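Long-range contact in ESX-5 secretion-associated protein EspG5 (PDB 6VJ5), which acts as a specific cytoplasmic chaperone for cognate PE/PPE proteins, preventing aggregation of PE/PPE dimers, and is required for secretion of LipY and PE31/PPE18: residues E32-P37 with E115-L120. Residues are numbered along the deposited sequence; the frame is centred on the assembly and turned at random.
Sequences ELRCRP and EFRVVL
R117 and V119, on a strand in the middle of the large antiparallel sheet of the EspG fold, meet the end of a 3-10 turn, E32-L33, in the loop that follows helix 14-23. E115, two residues before R117 on the same face, uses OE1 to take the arginine NE in a salt bridge (2.6 Å); the oxygen is met on its anti side, from outside the carboxylate plane (27°), and G97 N binds OE2. Bent at chi2 (142°), the R117 chain carries its guanidinium to the backbone of the turn. There NH1 donates to E32 O at 2.6 Å, nearly in the guanidinium plane and on a carbonyl lone pair. R117 NH2 comes over one face of the R34 guanidinium, 3.9 Å from R34 NH2, the two planes 51° apart. A water accepts from R34 NE and weakly from R117 NH1, while R34 NH1 is held by G97 O and D110 O. The E32 carboxylate is bound by Y226 and R228, while E32 CB lies beside R117 NH1. V119 ends the contact with one methyl: CG2, anti to its own carbonyl carbon, rests against both E32 CB at 4.2 Å and L33 CG at 4.1 Å.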
ATOM      1  N   GLU C  32      14.680  -0.362  -9.467  1.00 52.66           N
ATOM      2  CA  GLU C  32      14.875  -1.189 -10.655  1.00 47.90           C
ATOM      3  C   GLU C  32      14.645  -2.668 -10.369  1.00 49.76           C
ATOM      4  O   GLU C  32      14.302  -3.426 -11.284  1.00 50.75           O
ATOM      5  CB  GLU C  32      16.279  -0.984 -11.220  1.00 54.09           C
ATOM      6  CG  GLU C  32      16.508   0.379 -11.847  1.00 45.63           C
ATOM      7  CD  GLU C  32      16.862   1.437 -10.832  1.00 56.13           C
ATOM      8  OE1 GLU C  32      16.875   1.115  -9.630  1.00 53.49           O
ATOM      9  OE2 GLU C  32      17.129   2.587 -11.239  1.00 43.61           O
ATOM     10  N   LEU C  33      14.839  -3.104  -9.126  1.00 50.72           N
ATOM     11  CA  LEU C  33      14.502  -4.472  -8.757  1.00 46.26           C
ATOM     12  C   LEU C  33      13.001  -4.695  -8.680  1.00 50.52           C
ATOM     13  O   LEU C  33      12.563  -5.852  -8.624  1.00 46.19           O
ATOM     14  CB  LEU C  33      15.144  -4.816  -7.418  1.00 55.49           C
ATOM     15  CG  LEU C  33      16.671  -4.837  -7.434  1.00 56.67           C
ATOM     16  CD1 LEU C  33      17.216  -4.663  -6.037  1.00 56.89           C
ATOM     17  CD2 LEU C  33      17.145  -6.143  -8.048  1.00 62.95           C
ATOM     18  N   ARG C  34      12.218  -3.616  -8.658  1.00 46.13           N
ATOM     19  CA  ARG C  34      10.764  -3.679  -8.747  1.00 50.82           C
ATOM     20  C   ARG C  34      10.191  -4.711  -7.778  1.00 48.20           C
ATOM     21  O   ARG C  34       9.418  -5.597  -8.153  1.00 51.93           O
ATOM     22  CB  ARG C  34      10.337  -3.968 -10.184  1.00 50.26           C
ATOM     23  CG  ARG C  34       8.885  -3.673 -10.480  1.00 55.05           C
ATOM     24  CD  ARG C  34       8.609  -3.748 -11.971  1.00 56.40           C
ATOM     25  NE  ARG C  34       8.957  -2.518 -12.681  1.00 52.53           N
ATOM     26  CZ  ARG C  34       8.677  -2.301 -13.963  1.00 47.55           C
ATOM     27  NH1 ARG C  34       8.053  -3.235 -14.663  1.00 48.91           N
ATOM     28  NH2 ARG C  34       9.021  -1.160 -14.546  1.00 48.03           N
ATOM     29  N   CYS C  35      10.562  -4.582  -6.510  1.00 60.22           N
ATOM     30  CA  CYS C  35       9.972  -5.420  -5.478  1.00 65.27           C
ATOM     31  C   CYS C  35       8.782  -4.717  -4.841  1.00 55.47           C
ATOM     32  O   CYS C  35       8.573  -3.513  -5.009  1.00 57.20           O
ATOM     33  CB  CYS C  35      11.010  -5.764  -4.417  1.00 63.67           C
ATOM     34  SG  CYS C  35      12.345  -6.784  -5.053  1.00 85.82           S
ATOM     35  N   ARG C  36       7.982  -5.489  -4.120  1.00 68.36           N
ATOM     36  CA  ARG C  36       6.886  -4.897  -3.367  1.00 72.45           C
ATOM     37  C   ARG C  36       7.476  -4.029  -2.263  1.00 62.96           C
ATOM     38  O   ARG C  36       8.431  -4.449  -1.597  1.00 66.16           O
ATOM     39  CB  ARG C  36       5.979  -5.970  -2.775  1.00 68.53           C
ATOM     40  CG  ARG C  36       4.503  -5.778  -3.123  1.00 72.43           C
ATOM     41  CD  ARG C  36       3.611  -6.685  -2.283  1.00 78.31           C
ATOM     42  NE  ARG C  36       4.039  -8.081  -2.325  1.00 87.26           N
ATOM     43  CZ  ARG C  36       3.674  -9.004  -1.439  1.00 88.55           C
ATOM     44  NH1 ARG C  36       4.115 -10.248  -1.554  1.00 85.11           N
ATOM     45  NH2 ARG C  36       2.873  -8.682  -0.430  1.00 79.46           N
ATOM     46  N   PRO C  37       6.982  -2.811  -2.059  1.00 64.64           N
ATOM     47  CA  PRO C  37       7.431  -2.038  -0.899  1.00 74.31           C
ATOM     48  C   PRO C  37       6.954  -2.704   0.380  1.00 60.23           C
ATOM     49  O   PRO C  37       5.913  -3.367   0.411  1.00 59.31           O
ATOM     50  CB  PRO C  37       6.785  -0.664  -1.101  1.00 69.75           C
ATOM     51  CG  PRO C  37       5.583  -0.932  -1.949  1.00 65.56           C
ATOM     52  CD  PRO C  37       5.926  -2.116  -2.823  1.00 64.28           C
ATOM     53  N   GLU C 115      14.267  -8.880 -20.368  1.00 52.79           N
ATOM     54  CA  GLU C 115      14.998  -7.883 -19.599  1.00 50.23           C
ATOM     55  C   GLU C 115      15.680  -8.532 -18.402  1.00 49.64           C
ATOM     56  O   GLU C 115      15.133  -9.442 -17.774  1.00 53.89           O
ATOM     57  CB  GLU C 115      14.058  -6.759 -19.133  1.00 53.62           C
ATOM     58  CG  GLU C 115      14.695  -5.381 -19.136  1.00 55.21           C
ATOM     59  CD  GLU C 115      13.716  -4.270 -18.798  1.00 54.71           C
ATOM     60  OE1 GLU C 115      13.833  -3.693 -17.700  1.00 63.72           O
ATOM     61  OE2 GLU C 115      12.836  -3.963 -19.632  1.00 48.06           O
ATOM     62  N   PHE C 116      16.887  -8.055 -18.114  1.00 47.64           N
ATOM     63  CA  PHE C 116      17.714  -8.489 -16.995  1.00 44.44           C
ATOM     64  C   PHE C 116      18.176  -7.218 -16.291  1.00 55.25           C
ATOM     65  O   PHE C 116      18.638  -6.279 -16.947  1.00 49.18           O
ATOM     66  CB  PHE C 116      18.893  -9.335 -17.491  1.00 56.29           C
ATOM     67  CG  PHE C 116      18.519 -10.317 -18.581  1.00 65.95           C
ATOM     68  CD1 PHE C 116      18.525  -9.929 -19.915  1.00 67.49           C
ATOM     69  CD2 PHE C 116      18.157 -11.623 -18.274  1.00 76.39           C
ATOM     70  CE1 PHE C 116      18.179 -10.827 -20.924  1.00 66.42           C
ATOM     71  CE2 PHE C 116      17.812 -12.524 -19.279  1.00 77.83           C
ATOM     72  CZ  PHE C 116      17.825 -12.123 -20.605  1.00 67.97           C
ATOM     73  N   ARG C 117      18.034  -7.171 -14.969  1.00 53.60           N
ATOM     74  CA  ARG C 117      18.251  -5.940 -14.214  1.00 51.23           C
ATOM     75  C   ARG C 117      19.337  -6.153 -13.173  1.00 52.55           C
ATOM     76  O   ARG C 117      19.213  -7.030 -12.311  1.00 55.31           O
ATOM     77  CB  ARG C 117      16.956  -5.472 -13.547  1.00 53.64           C
ATOM     78  CG  ARG C 117      16.114  -4.545 -14.420  1.00 54.36           C
ATOM     79  CD  ARG C 117      14.613  -4.804 -14.282  1.00 55.12           C
ATOM     80  NE  ARG C 117      13.854  -3.897 -15.138  1.00 56.13           N
ATOM     81  CZ  ARG C 117      13.327  -2.740 -14.741  1.00 62.78           C
ATOM     82  NH1 ARG C 117      13.451  -2.338 -13.481  1.00 59.08           N
ATOM     83  NH2 ARG C 117      12.666  -1.987 -15.607  1.00 69.77           N
ATOM     84  N   VAL C 118      20.388  -5.338 -13.250  1.00 45.45           N
ATOM     85  CA  VAL C 118      21.569  -5.455 -12.401  1.00 48.40           C
ATOM     86  C   VAL C 118      21.735  -4.163 -11.608  1.00 54.97           C
ATOM     87  O   VAL C 118      21.903  -3.085 -12.194  1.00 49.44           O
ATOM     88  CB  VAL C 118      22.838  -5.739 -13.223  1.00 53.16           C
ATOM     89  CG1 VAL C 118      24.068  -5.670 -12.331  1.00 50.20           C
ATOM     90  CG2 VAL C 118      22.748  -7.078 -13.924  1.00 54.67           C
ATOM     91  N   VAL C 119      21.736  -4.276 -10.283  1.00 51.27           N
ATOM     92  CA  VAL C 119      22.008  -3.154  -9.392  1.00 52.06           C
ATOM     93  C   VAL C 119      23.275  -3.460  -8.603  1.00 61.87           C
ATOM     94  O   VAL C 119      23.405  -4.540  -8.015  1.00 60.52           O
ATOM     95  CB  VAL C 119      20.825  -2.878  -8.446  1.00 49.60           C
ATOM     96  CG1 VAL C 119      21.141  -1.719  -7.520  1.00 62.66           C
ATOM     97  CG2 VAL C 119      19.573  -2.587  -9.251  1.00 55.69           C
ATOM     98  N   LEU C 120      24.202  -2.504  -8.595  1.00 48.91           N
ATOM     99  CA  LEU C 120      25.448  -2.588  -7.840  1.00 57.61           C
ATOM    100  C   LEU C 120      25.385  -1.512  -6.762  1.00 61.21           C
ATOM    101  O   LEU C 120      25.390  -0.316  -7.072  1.00 60.92           O
ATOM    102  CB  LEU C 120      26.658  -2.383  -8.745  1.00 61.59           C
ATOM    103  CG  LEU C 120      26.848  -3.350  -9.908  1.00 62.05           C
ATOM    104  CD1 LEU C 120      27.755  -2.710 -10.954  1.00 54.94           C
ATOM    105  CD2 LEU C 120      27.438  -4.660  -9.433  1.00 52.69           C
TER
HETATM  106  O   HOH W   1      11.118  -0.369 -12.208  1.00 57.48           O